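PDB 3E02: 3-keto-5-aminohexanoate cleavage protein from Burkholderia xenovorans LB400, which probably catalyses the zinc-dependent cleavage of 3-keto-5-aminohexanoate or a related beta-keto acid, as expected for a TIM-barrel beta-keto acid cleavage enzyme. Local coordinates for residues Ser17-Thr22 and Asp260-Gly265; Tyr26-Pro31 and Val35-Ala40; Cys199-Leu204 and Met241-Met246; His216-Ala221 and Ala248-Asn253. One frame throughout, in Å; residues are numbered along the deposited sequence.

Interaction 1: residues Ser17-Thr22 and Asp260-Gly265. With EDO (1,2-ethanediol), chain D; EDO (1,2-ethanediol), chain F.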
loop_
_atom_site.group_PDB
_atom_site.type_symbol
_atom_site.label_atom_id
_atom_site.label_comp_id
_atom_site.label_asym_id
_atom_site.label_seq_id
_atom_site.Cartn_x
_atom_site.Cartn_y
_atom_site.Cartn_z
ATOM N N SER A 17 -8.625 6.110 -30.919
ATOM C CA SER A 17 -9.896 5.628 -31.433
ATOM C C SER A 17 -11.073 5.733 -30.447
ATOM O O SER A 17 -12.155 5.274 -30.808
ATOM C CB SER A 17 -9.709 4.154 -31.813
ATOM O OG SER A 17 -9.497 3.376 -30.643
ATOM N N ILE A 18 -10.889 6.348 -29.262
ATOM C CA ILE A 18 -11.927 6.494 -28.211
ATOM C C ILE A 18 -12.735 7.774 -28.383
ATOM O O ILE A 18 -13.967 7.769 -28.266
ATOM C CB ILE A 18 -11.282 6.519 -26.775
ATOM C CG1 ILE A 18 -10.499 5.233 -26.500
ATOM C CG2 ILE A 18 -12.315 6.769 -25.672
ATOM C CD1 ILE A 18 -11.211 3.936 -26.912
ATOM N N HIS A 19 -12.021 8.880 -28.613
ATOM C CA HIS A 19 -12.676 10.177 -28.836
ATOM C C HIS A 19 -13.200 10.205 -30.260
ATOM O O HIS A 19 -12.627 9.577 -31.153
ATOM C CB HIS A 19 -11.735 11.351 -28.577
ATOM C CG HIS A 19 -11.265 11.416 -27.160
ATOM N ND1 HIS A 19 -9.936 11.530 -26.824
ATOM C CD2 HIS A 19 -11.943 11.324 -25.993
ATOM C CE1 HIS A 19 -9.820 11.546 -25.510
ATOM N NE2 HIS A 19 -11.020 11.424 -24.979
ATOM N N THR A 20 -14.311 10.902 -30.471
ATOM C CA THR A 20 -14.956 10.972 -31.781
ATOM C C THR A 20 -15.011 12.444 -32.232
ATOM O O THR A 20 -14.855 13.332 -31.390
ATOM C CB THR A 20 -16.339 10.293 -31.769
ATOM O OG1 THR A 20 -17.255 11.073 -30.999
ATOM C CG2 THR A 20 -16.255 8.853 -31.194
ATOM N N PRO A 21 -15.174 12.705 -33.555
ATOM C CA PRO A 21 -15.163 14.093 -34.082
ATOM C C PRO A 21 -16.091 15.110 -33.421
ATOM O O PRO A 21 -15.726 16.289 -33.290
ATOM C CB PRO A 21 -15.545 13.904 -35.547
ATOM C CG PRO A 21 -14.975 12.537 -35.869
ATOM C CD PRO A 21 -15.303 11.727 -34.662
ATOM N N THR A 22 -17.278 14.659 -33.026
ATOM C CA THR A 22 -18.247 15.499 -32.315
ATOM C C THR A 22 -17.674 16.112 -31.023
ATOM O O THR A 22 -18.031 17.230 -30.652
ATOM C CB THR A 22 -19.521 14.686 -31.943
ATOM O OG1 THR A 22 -20.211 14.328 -33.145
ATOM C CG2 THR A 22 -20.477 15.494 -31.000
ATOM N N ASP A 260 -5.974 10.505 -25.332
ATOM C CA ASP A 260 -6.279 10.235 -23.921
ATOM C C ASP A 260 -7.103 11.302 -23.243
ATOM O O ASP A 260 -7.918 10.986 -22.377
ATOM C CB ASP A 260 -4.964 10.063 -23.130
ATOM C CG ASP A 260 -4.098 8.940 -23.645
ATOM O OD1 ASP A 260 -4.626 8.016 -24.267
ATOM O OD2 ASP A 260 -2.870 8.975 -23.437
ATOM N N SER A 261 -6.854 12.559 -23.602
ATOM C CA SER A 261 -7.641 13.681 -23.098
ATOM C C SER A 261 -7.790 14.751 -24.159
ATOM O O SER A 261 -6.805 15.165 -24.748
ATOM C CB SER A 261 -6.974 14.328 -21.897
ATOM O OG SER A 261 -7.757 15.427 -21.468
ATOM N N LEU A 262 -9.006 15.255 -24.343
ATOM C CA LEU A 262 -9.247 16.351 -25.287
ATOM C C LEU A 262 -8.991 17.748 -24.699
ATOM O O LEU A 262 -9.188 18.744 -25.393
ATOM C CB LEU A 262 -10.681 16.267 -25.810
ATOM C CG LEU A 262 -11.032 15.031 -26.629
ATOM C CD1 LEU A 262 -12.543 15.012 -26.909
ATOM C CD2 LEU A 262 -10.212 14.992 -27.919
ATOM N N TYR A 263 -8.520 17.817 -23.453
ATOM C CA TYR A 263 -8.397 19.069 -22.701
ATOM C C TYR A 263 -6.965 19.477 -22.401
ATOM O O TYR A 263 -6.118 18.616 -22.120
ATOM C CB TYR A 263 -9.223 18.924 -21.398
ATOM C CG TYR A 263 -10.675 18.676 -21.748
ATOM C CD1 TYR A 263 -11.515 19.738 -22.058
ATOM C CD2 TYR A 263 -11.180 17.367 -21.884
ATOM C CE1 TYR A 263 -12.855 19.527 -22.474
ATOM C CE2 TYR A 263 -12.514 17.139 -22.294
ATOM C CZ TYR A 263 -13.341 18.229 -22.592
ATOM O OH TYR A 263 -14.643 18.032 -22.987
ATOM N N SER A 264 -6.694 20.781 -22.497
ATOM C CA SER A 264 -5.385 21.362 -22.117
ATOM C C SER A 264 -5.312 21.606 -20.612
ATOM O O SER A 264 -4.238 21.588 -20.003
ATOM C CB SER A 264 -5.132 22.673 -22.868
ATOM O OG SER A 264 -6.165 23.633 -22.648
ATOM N N GLY A 265 -6.468 21.874 -20.027
ATOM C CA GLY A 265 -6.636 22.138 -18.602
ATOM C C GLY A 265 -8.122 22.153 -18.298
ATOM O O GLY A 265 -8.943 21.928 -19.203
HETATM C C1 EDO D . -6.770 5.547 -24.441
HETATM O O1 EDO D . -6.950 6.597 -23.483
HETATM C C2 EDO D . -6.476 4.242 -23.707
HETATM O O2 EDO D . -6.628 3.128 -24.595
HETATM C C1 EDO F . -15.302 13.750 -23.754
HETATM O O1 EDO F . -15.065 14.594 -22.627
HETATM C C2 EDO F . -16.007 12.479 -23.299
HETATM O O2 EDO F . -15.045 11.436 -23.097
#
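Asp260 accepts a hydrogen bond at OD1 from O1 of a 1,2-ethanediol (chain D), 2.8 Å away, while its carbonyl carbon C lies at the rim of the His19 imidazole, 3.5 Å from CE1 and in the ring plane. The other carboxylate oxygen, OD2, is paired with Arg255. Over one face of the same imidazole sits Leu262: its CG is 3.6 Å from the ring centroid and only 9° off the normal, a CH-pi contact, with CD2 coming to 3.6 Å from His19 ND1. His19 CB points toward residues 260-265, and chi1 (-63°) then lays the ring under Leu262 with CE1 at Asp260 C. His19 ND1 bonds to Leu258 O, which helps fix the ring's rotation. Within 260-265, Ser261 OG accepts from Tyr263 N at 3.2 Å, an ST turn that shapes the backbone on which Leu262 sits. Asp260 follows the zinc ligand Glu259, and its side chain is about 6 Å from the metal, consistent with a place in the second shell. The contact joins the loop between strand 10-13 and helix 31-44 to the chain beyond strand 253-256, with Gln240 of helix 240-249 against Asp260 and Leu140 of helix 136-142 against Thr20.

Interaction 2: residues Tyr26-Pro31 and Val35-Ala40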
loop_
_atom_site.group_PDB
_atom_site.type_symbol
_atom_site.label_atom_id
_atom_site.label_comp_id
_atom_site.label_asym_id
_atom_site.label_seq_id
_atom_site.Cartn_x
_atom_site.Cartn_y
_atom_site.Cartn_z
ATOM N N TYR A 26 -10.712 19.863 -32.715
ATOM C CA TYR A 26 -9.258 19.744 -32.771
ATOM C C TYR A 26 -8.763 18.286 -32.791
ATOM O O TYR A 26 -7.549 18.051 -32.740
ATOM C CB TYR A 26 -8.644 20.495 -31.591
ATOM C CG TYR A 26 -9.199 21.899 -31.423
ATOM C CD1 TYR A 26 -8.943 22.890 -32.384
ATOM C CD2 TYR A 26 -9.965 22.244 -30.307
ATOM C CE1 TYR A 26 -9.452 24.199 -32.241
ATOM C CE2 TYR A 26 -10.478 23.547 -30.151
ATOM C CZ TYR A 26 -10.219 24.516 -31.122
ATOM O OH TYR A 26 -10.717 25.792 -30.970
ATOM N N LEU A 27 -9.682 17.313 -32.873
ATOM C CA LEU A 27 -9.302 15.895 -32.941
ATOM C C LEU A 27 -8.618 15.673 -34.297
ATOM O O LEU A 27 -9.245 15.939 -35.325
ATOM C CB LEU A 27 -10.534 14.987 -32.833
ATOM C CG LEU A 27 -10.292 13.472 -32.821
ATOM C CD1 LEU A 27 -9.603 13.062 -31.537
ATOM C CD2 LEU A 27 -11.600 12.714 -33.006
ATOM N N PRO A 28 -7.339 15.230 -34.322
ATOM C CA PRO A 28 -6.695 14.985 -35.628
ATOM C C PRO A 28 -7.340 13.813 -36.372
ATOM O O PRO A 28 -7.454 12.726 -35.812
ATOM C CB PRO A 28 -5.241 14.673 -35.250
ATOM C CG PRO A 28 -5.092 15.222 -33.872
ATOM C CD PRO A 28 -6.387 14.954 -33.229
ATOM N N ILE A 29 -7.740 14.041 -37.624
ATOM C CA ILE A 29 -8.462 13.034 -38.414
ATOM C C ILE A 29 -7.716 12.604 -39.664
ATOM O O ILE A 29 -7.441 11.410 -39.847
ATOM C CB ILE A 29 -9.884 13.557 -38.768
ATOM C CG1 ILE A 29 -10.750 13.608 -37.496
ATOM C CG2 ILE A 29 -10.580 12.663 -39.806
ATOM C CD1 ILE A 29 -12.093 14.290 -37.680
ATOM N N THR A 30 -7.406 13.571 -40.521
ATOM C CA THR A 30 -6.772 13.261 -41.805
ATOM C C THR A 30 -5.294 12.922 -41.620
ATOM O O THR A 30 -4.690 13.311 -40.607
ATOM C CB THR A 30 -6.861 14.422 -42.808
ATOM O OG1 THR A 30 -6.120 15.539 -42.309
ATOM C CG2 THR A 30 -8.316 14.830 -43.061
ATOM N N PRO A 31 -4.709 12.167 -42.576
ATOM C CA PRO A 31 -3.264 11.928 -42.504
ATOM C C PRO A 31 -2.430 13.213 -42.408
ATOM O O PRO A 31 -1.470 13.243 -41.654
ATOM C CB PRO A 31 -2.976 11.160 -43.791
ATOM C CG PRO A 31 -4.237 10.441 -44.044
ATOM C CD PRO A 31 -5.307 11.434 -43.704
ATOM N N VAL A 35 0.191 14.193 -39.425
ATOM C CA VAL A 35 1.584 14.606 -39.655
ATOM C C VAL A 35 1.874 15.945 -38.963
ATOM O O VAL A 35 2.861 16.065 -38.242
ATOM C CB VAL A 35 1.932 14.729 -41.156
ATOM C CG1 VAL A 35 3.364 15.292 -41.348
ATOM C CG2 VAL A 35 1.777 13.374 -41.858
ATOM N N LYS A 36 1.009 16.937 -39.193
ATOM C CA LYS A 36 1.152 18.287 -38.615
ATOM C C LYS A 36 1.197 18.219 -37.079
ATOM O O LYS A 36 2.068 18.812 -36.442
ATOM C CB LYS A 36 0.007 19.199 -39.092
ATOM C CG LYS A 36 0.159 20.677 -38.708
ATOM C CD LYS A 36 -0.954 21.562 -39.313
ATOM N N GLU A 37 0.278 17.452 -36.506
ATOM C CA GLU A 37 0.202 17.263 -35.051
ATOM C C GLU A 37 1.379 16.485 -34.464
ATOM O O GLU A 37 1.908 16.869 -33.410
ATOM C CB GLU A 37 -1.139 16.619 -34.680
ATOM C CG GLU A 37 -2.247 17.632 -34.687
ATOM C CD GLU A 37 -2.175 18.520 -33.446
ATOM O OE1 GLU A 37 -2.422 17.999 -32.334
ATOM O OE2 GLU A 37 -1.815 19.717 -33.590
ATOM N N GLY A 38 1.786 15.414 -35.148
ATOM C CA GLY A 38 2.927 14.604 -34.739
ATOM C C GLY A 38 4.208 15.426 -34.718
ATOM O O GLY A 38 4.968 15.370 -33.746
ATOM N N VAL A 39 4.425 16.214 -35.779
ATOM C CA VAL A 39 5.592 17.096 -35.877
ATOM C C VAL A 39 5.593 18.150 -34.765
ATOM O O VAL A 39 6.613 18.336 -34.110
ATOM C CB VAL A 39 5.719 17.756 -37.276
ATOM C CG1 VAL A 39 6.882 18.767 -37.314
ATOM C CG2 VAL A 39 5.937 16.670 -38.359
ATOM N N ALA A 40 4.446 18.793 -34.537
ATOM C CA ALA A 40 4.303 19.799 -33.464
ATOM C C ALA A 40 4.586 19.201 -32.081
ATOM O O ALA A 40 5.291 19.815 -31.270
ATOM C CB ALA A 40 2.913 20.454 -33.499
#
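Pro31 and Val35 make the close part of this contact. Val35 N donates to Pro31 O at 2.9 Å with an N-H...O angle of 159°, the ordinary i+4 bond of a first helical turn. Val35 CG2, held anti to its carbonyl carbon, lies 3.3 Å from that same Pro31 O, so the carbonyl meets the amide and a methyl together. Behind the valine, Phe71 and Gln74 of the segment around helix 72-78 complete the packing. A second, looser touch lies farther along the helix: Pro28 CG and Glu37 CG approach to 3.8 Å, with the two side chains crossing at about a right angle.

The geometry is that of a capped helix N-terminus. Thr30 stands at the N-cap of helix 31-44 and its OG1 receives a backbone N just past the segment, while Glu33 OE1 takes the N-H groups of Ile29 and Thr30, a pattern consistent with a capping box. This helix follows strand 10-13 on the outside of the TIM barrel, and the loop before it folds back across the helix through Pro28.

Glu37 bends at chi2 (-76°), which turns its carboxylate off the line of the methylenes; there OE1 is bonded to Asn273 N and OE2 to Ser272 OG, at the start of helix 273-286. Beyond this polar side lies the solvent-facing one, where Lys36 leaves the helix exposed, its CE and NZ not modelled, consistent with a mobile end, and where Tyr26, late in the loop, is likewise exposed in the assembly.

Interaction 3: residues Cys199-Leu204 and Met241-Met246. With EDO (1,2-ethanediol), chain J.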
loop_
_atom_site.group_PDB
_atom_site.type_symbol
_atom_site.label_atom_id
_atom_site.label_comp_id
_atom_site.label_asym_id
_atom_site.label_seq_id
_atom_site.Cartn_x
_atom_site.Cartn_y
_atom_site.Cartn_z
ATOM N N CYS A 199 1.160 1.806 -17.803
ATOM C CA CYS A 199 -0.011 1.603 -16.944
ATOM C C CYS A 199 -1.093 2.598 -17.367
ATOM O O CYS A 199 -0.816 3.791 -17.506
ATOM C CB CYS A 199 0.355 1.751 -15.485
ATOM S SG CYS A 199 1.581 0.502 -14.996
ATOM N N VAL A 200 -2.319 2.104 -17.537
ATOM C CA VAL A 200 -3.443 2.872 -18.088
ATOM C C VAL A 200 -4.549 3.011 -17.060
ATOM O O VAL A 200 -5.137 2.005 -16.641
ATOM C CB VAL A 200 -3.997 2.172 -19.349
ATOM C CG1 VAL A 200 -5.110 2.985 -19.965
ATOM C CG2 VAL A 200 -2.869 1.918 -20.368
ATOM N N PHE A 201 -4.860 4.259 -16.685
ATOM C CA PHE A 201 -5.836 4.545 -15.623
ATOM C C PHE A 201 -7.061 5.310 -16.101
ATOM O O PHE A 201 -6.962 6.173 -16.965
ATOM C CB PHE A 201 -5.168 5.351 -14.514
ATOM C CG PHE A 201 -3.981 4.668 -13.927
ATOM C CD1 PHE A 201 -2.717 4.855 -14.485
ATOM C CD2 PHE A 201 -4.120 3.783 -12.859
ATOM C CE1 PHE A 201 -1.611 4.171 -13.989
ATOM C CE2 PHE A 201 -3.006 3.107 -12.339
ATOM C CZ PHE A 201 -1.758 3.306 -12.909
ATOM N N GLY A 202 -8.212 4.974 -15.520
ATOM C CA GLY A 202 -9.451 5.699 -15.774
ATOM C C GLY A 202 -10.400 5.176 -16.825
ATOM O O GLY A 202 -11.409 5.818 -17.071
ATOM N N ILE A 203 -10.114 4.026 -17.436
ATOM C CA ILE A 203 -11.040 3.431 -18.404
ATOM C C ILE A 203 -12.064 2.617 -17.609
ATOM O O ILE A 203 -11.682 1.860 -16.717
ATOM C CB ILE A 203 -10.327 2.505 -19.416
ATOM C CG1 ILE A 203 -9.276 3.282 -20.233
ATOM C CG2 ILE A 203 -11.342 1.799 -20.346
ATOM C CD1 ILE A 203 -9.848 4.364 -21.139
ATOM N N LEU A 204 -13.352 2.766 -17.944
ATOM C CA LEU A 204 -14.424 1.969 -17.315
ATOM C C LEU A 204 -14.311 0.546 -17.892
ATOM O O LEU A 204 -14.566 0.310 -19.082
ATOM C CB LEU A 204 -15.813 2.577 -17.542
ATOM C CG LEU A 204 -17.015 1.876 -16.891
ATOM C CD1 LEU A 204 -16.790 1.639 -15.383
ATOM C CD2 LEU A 204 -18.353 2.621 -17.168
HETATM N N MSE A 241 -2.950 14.915 -16.417
HETATM C CA MSE A 241 -1.823 15.669 -15.839
HETATM C C MSE A 241 -1.375 15.239 -14.440
HETATM O O MSE A 241 -0.167 15.066 -14.226
HETATM C CB MSE A 241 -2.032 17.182 -15.965
HETATM C CG MSE A 241 -1.976 17.632 -17.421
HETATM SE SE MSE A 241 -0.232 17.344 -18.281
HETATM C CE MSE A 241 -0.775 17.627 -20.111
ATOM N N PRO A 242 -2.314 15.065 -13.492
ATOM C CA PRO A 242 -1.907 14.551 -12.168
ATOM C C PRO A 242 -1.229 13.189 -12.230
ATOM O O PRO A 242 -0.223 12.984 -11.556
ATOM C CB PRO A 242 -3.234 14.437 -11.402
ATOM C CG PRO A 242 -4.167 15.288 -12.113
ATOM C CD PRO A 242 -3.743 15.426 -13.513
ATOM N N PHE A 243 -1.764 12.278 -13.045
ATOM C CA PHE A 243 -1.161 10.929 -13.157
ATOM C C PHE A 243 0.223 10.907 -13.789
ATOM O O PHE A 243 1.100 10.243 -13.260
ATOM C CB PHE A 243 -2.095 9.916 -13.824
ATOM C CG PHE A 243 -2.943 9.201 -12.836
ATOM C CD1 PHE A 243 -3.959 9.872 -12.158
ATOM C CD2 PHE A 243 -2.651 7.890 -12.485
ATOM C CE1 PHE A 243 -4.720 9.216 -11.184
ATOM C CE2 PHE A 243 -3.400 7.233 -11.520
ATOM C CZ PHE A 243 -4.415 7.891 -10.865
ATOM N N VAL A 244 0.416 11.629 -14.889
ATOM C CA VAL A 244 1.739 11.683 -15.526
ATOM C C VAL A 244 2.743 12.451 -14.651
ATOM O O VAL A 244 3.915 12.119 -14.683
ATOM C CB VAL A 244 1.721 12.185 -16.975
ATOM C CG1 VAL A 244 0.881 11.218 -17.846
ATOM C CG2 VAL A 244 1.216 13.632 -17.098
ATOM N N THR A 245 2.287 13.455 -13.885
ATOM C CA THR A 245 3.163 14.164 -12.922
ATOM C C THR A 245 3.601 13.175 -11.824
ATOM O O THR A 245 4.785 13.122 -11.452
ATOM C CB THR A 245 2.502 15.406 -12.342
ATOM O OG1 THR A 245 2.144 16.276 -13.425
ATOM C CG2 THR A 245 3.444 16.150 -11.363
HETATM N N MSE A 246 2.649 12.389 -11.319
HETATM C CA MSE A 246 2.924 11.331 -10.323
HETATM C C MSE A 246 3.984 10.360 -10.894
HETATM O O MSE A 246 4.957 10.014 -10.212
HETATM C CB MSE A 246 1.592 10.629 -9.958
HETATM C CG MSE A 246 1.505 9.792 -8.689
HETATM SE SE MSE A 246 -0.380 10.047 -7.977
HETATM C CE MSE A 246 -1.342 9.605 -9.460
HETATM C C1 EDO J . -13.858 4.393 -13.668
HETATM O O1 EDO J . -13.805 4.889 -15.022
HETATM C C2 EDO J . -12.993 3.152 -13.446
HETATM O O2 EDO J . -11.828 3.067 -14.281
#
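Phe201 holds CG anti to its carbonyl carbon (chi1 -57°), and Phe243 has a less usual chi1 of -91°; these settings carry the two benzyl groups to a common meeting point between strand 195-201 and helix 240-249. The setting is that of a TIM barrel: Phe201 ends a strand that runs parallel to strand 229-235, and Phe243 sits in the first turns of the helix that follows the latter, so the pair links a barrel strand to the helical layer wrapped round it.

Geometrically the contact is an oblique aromatic pair. The ring centroids are 4.9 Å apart and the planes are inclined by 38°. Phe243 CE2 lies over one face of Phe201, displaced toward its rim, and comes to 3.6 Å from Phe201 CG; the neighbouring Phe243 CD2 is 3.6 Å from Phe201 CD1. The CD2-CE2 bond of Phe243 thus lies over the CG end of the Phe201 ring. Val233 and Ala235 of strand 229-235 touch Phe243, and Leu214 of helix 211-225 with Ile207 touch Phe201, so both buried phenylalanines are packed by apolar neighbours.

Past the strand the backbone turns at Gly202, at whose backbone angles a CB would be jammed against the carbonyl O of Phe201, and a 1,2-ethanediol (chain J) donates from O2 to Ile203 O at 2.7 Å. In the helix, Thr245 packs on Thr245 of a second subunit. It also grips one carbonyl twice, for its OG1 (2.7 Å) and its N (3.0 Å) reach Met241 O from opposite faces of the carbonyl plane.

Interaction 4: residues His216-Ala221 and Ala248-Asn253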
loop_
_atom_site.group_PDB
_atom_site.type_symbol
_atom_site.label_atom_id
_atom_site.label_comp_id
_atom_site.label_asym_id
_atom_site.label_seq_id
_atom_site.Cartn_x
_atom_site.Cartn_y
_atom_site.Cartn_z
ATOM N N HIS A 216 0.610 1.016 -6.317
ATOM C CA HIS A 216 0.425 -0.423 -6.171
ATOM C C HIS A 216 0.976 -1.183 -7.378
ATOM O O HIS A 216 1.689 -2.160 -7.202
ATOM C CB HIS A 216 -1.034 -0.810 -5.917
ATOM C CG HIS A 216 -1.231 -2.286 -5.750
ATOM N ND1 HIS A 216 -0.799 -2.973 -4.634
ATOM C CD2 HIS A 216 -1.783 -3.209 -6.571
ATOM C CE1 HIS A 216 -1.087 -4.256 -4.776
ATOM N NE2 HIS A 216 -1.690 -4.423 -5.941
HETATM N N MSE A 217 0.633 -0.727 -8.584
HETATM C CA MSE A 217 1.142 -1.349 -9.808
HETATM C C MSE A 217 2.673 -1.282 -9.890
HETATM O O MSE A 217 3.301 -2.255 -10.320
HETATM C CB MSE A 217 0.469 -0.756 -11.045
HETATM C CG MSE A 217 -0.978 -1.214 -11.199
HETATM SE SE MSE A 217 -1.791 -0.541 -12.803
HETATM C CE MSE A 217 -1.054 -1.851 -14.027
ATOM N N ARG A 218 3.278 -0.179 -9.428
ATOM C CA ARG A 218 4.744 -0.091 -9.404
ATOM C C ARG A 218 5.336 -1.128 -8.428
ATOM O O ARG A 218 6.347 -1.765 -8.741
ATOM C CB ARG A 218 5.260 1.311 -9.069
ATOM C CG ARG A 218 6.753 1.374 -9.387
ATOM C CD ARG A 218 7.433 2.600 -9.056
ATOM N NE ARG A 218 7.349 2.966 -7.643
ATOM C CZ ARG A 218 8.114 3.892 -7.076
ATOM N NH1 ARG A 218 9.076 4.498 -7.769
ATOM N NH2 ARG A 218 7.945 4.177 -5.794
ATOM N N THR A 219 4.701 -1.304 -7.264
ATOM C CA THR A 219 5.141 -2.292 -6.264
ATOM C C THR A 219 5.101 -3.722 -6.805
ATOM O O THR A 219 6.056 -4.497 -6.622
ATOM C CB THR A 219 4.295 -2.180 -4.972
ATOM O OG1 THR A 219 4.507 -0.879 -4.432
ATOM C CG2 THR A 219 4.679 -3.212 -3.940
ATOM N N ILE A 220 4.013 -4.044 -7.490
ATOM C CA ILE A 220 3.842 -5.360 -8.111
ATOM C C ILE A 220 4.831 -5.558 -9.260
ATOM O O ILE A 220 5.459 -6.622 -9.344
ATOM C CB ILE A 220 2.375 -5.583 -8.567
ATOM C CG1 ILE A 220 1.436 -5.604 -7.342
ATOM C CG2 ILE A 220 2.237 -6.872 -9.371
ATOM C CD1 ILE A 220 1.783 -6.638 -6.240
ATOM N N ALA A 221 4.987 -4.544 -10.116
ATOM C CA ALA A 221 5.956 -4.594 -11.238
ATOM C C ALA A 221 7.385 -4.780 -10.713
ATOM O O ALA A 221 8.155 -5.555 -11.289
ATOM C CB ALA A 221 5.862 -3.355 -12.110
ATOM N N ALA A 248 6.301 10.917 -13.210
ATOM C CA ALA A 248 7.593 11.654 -13.209
ATOM C C ALA A 248 8.251 11.615 -11.824
ATOM O O ALA A 248 9.426 11.286 -11.709
ATOM C CB ALA A 248 7.398 13.110 -13.665
ATOM N N ILE A 249 7.461 11.922 -10.797
ATOM C CA ILE A 249 7.892 11.904 -9.378
ATOM C C ILE A 249 8.367 10.512 -8.937
ATOM O O ILE A 249 9.362 10.378 -8.207
ATOM C CB ILE A 249 6.762 12.432 -8.466
ATOM C CG1 ILE A 249 6.567 13.939 -8.715
ATOM C CG2 ILE A 249 7.051 12.158 -6.969
ATOM C CD1 ILE A 249 5.329 14.506 -8.043
ATOM N N LEU A 250 7.674 9.477 -9.405
ATOM C CA LEU A 250 8.056 8.088 -9.114
ATOM C C LEU A 250 9.254 7.550 -9.930
ATOM O O LEU A 250 9.631 6.394 -9.748
ATOM C CB LEU A 250 6.844 7.163 -9.309
ATOM C CG LEU A 250 5.629 7.390 -8.403
ATOM C CD1 LEU A 250 4.521 6.430 -8.844
ATOM C CD2 LEU A 250 5.978 7.208 -6.917
ATOM N N GLY A 251 9.851 8.346 -10.817
ATOM C CA GLY A 251 10.978 7.906 -11.645
ATOM C C GLY A 251 10.539 7.274 -12.947
ATOM O O GLY A 251 11.350 6.627 -13.614
ATOM N N GLY A 252 9.266 7.494 -13.324
ATOM C CA GLY A 252 8.677 6.961 -14.531
ATOM C C GLY A 252 8.618 7.933 -15.688
ATOM O O GLY A 252 9.106 9.085 -15.614
ATOM N N ASN A 253 8.007 7.446 -16.759
ATOM C CA ASN A 253 7.847 8.157 -18.015
ATOM C C ASN A 253 6.385 8.580 -18.197
ATOM O O ASN A 253 5.507 8.177 -17.419
ATOM C CB ASN A 253 8.359 7.270 -19.146
ATOM C CG ASN A 253 9.820 6.899 -18.953
ATOM O OD1 ASN A 253 10.704 7.696 -19.243
ATOM N ND2 ASN A 253 10.072 5.694 -18.432
#
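The guanidinium of Arg218 carries Leu250 on one face: Leu250 CD2 lies 3.7 Å above the plane of the group, displaced toward its rim, and is 3.8 Å from Arg218 NH2. On the same side but nearer the plane is Leu250 O, 2.8 Å from Arg218 NH1; the angle is too poor for a hydrogen bond, so this approach is close but not a directed bond. Leu250 CB lies over the same face, 3.8 Å from Arg218 NH1. The long arginine chain runs extended to CD and then bends at chi3 (58°), which swings the flat end across the leucine. Its polar tip looks to another chain, since NH2 forms a salt bridge with Glu212 of a second subunit, and the leucine packs on Pro211 of that subunit.

The other flat group, the His216 imidazole, has Ile220 CG1 3.6 Å over one face and stacks with His216 of a third subunit, so this stretch of helix is itself an intersubunit surface.

Leu250 is placed by a Schellman motif closing helix 240-249: Gly251 has a positive phi (89°) and its N returns to Ala248 O at 3.1 Å. The contact therefore joins the flank of helix 211-225 to the C-terminal end of helix 240-249, with Tyr229 of strand 229-235 packing on Arg218 and the chain leading on into strand 253-256 beyond the turn.

How the interactions relate
The contacts form two touching pairs, 1 with 2 and 3 with 4. Interactions 1 and 2 touch: Leu27 CD2 lies 3.5 Å from Thr20 C, and along the chain interaction 2 is nested within the loop that interaction 1 closes. Interaction 1 is the one beside the zinc site of His50, His52 and Glu259, whereas Pro28 of interaction 2 has its side chain about 12 Å from the metal. Interactions 3 and 4 share helix 240-249 and meet where Phe201 CZ is 3.8 Å from Met217 SE; both reach a second subunit. Interactions 2 and 4 lie farthest apart, on opposite sides of the chain's centre, with their own centres about 30 Å apart.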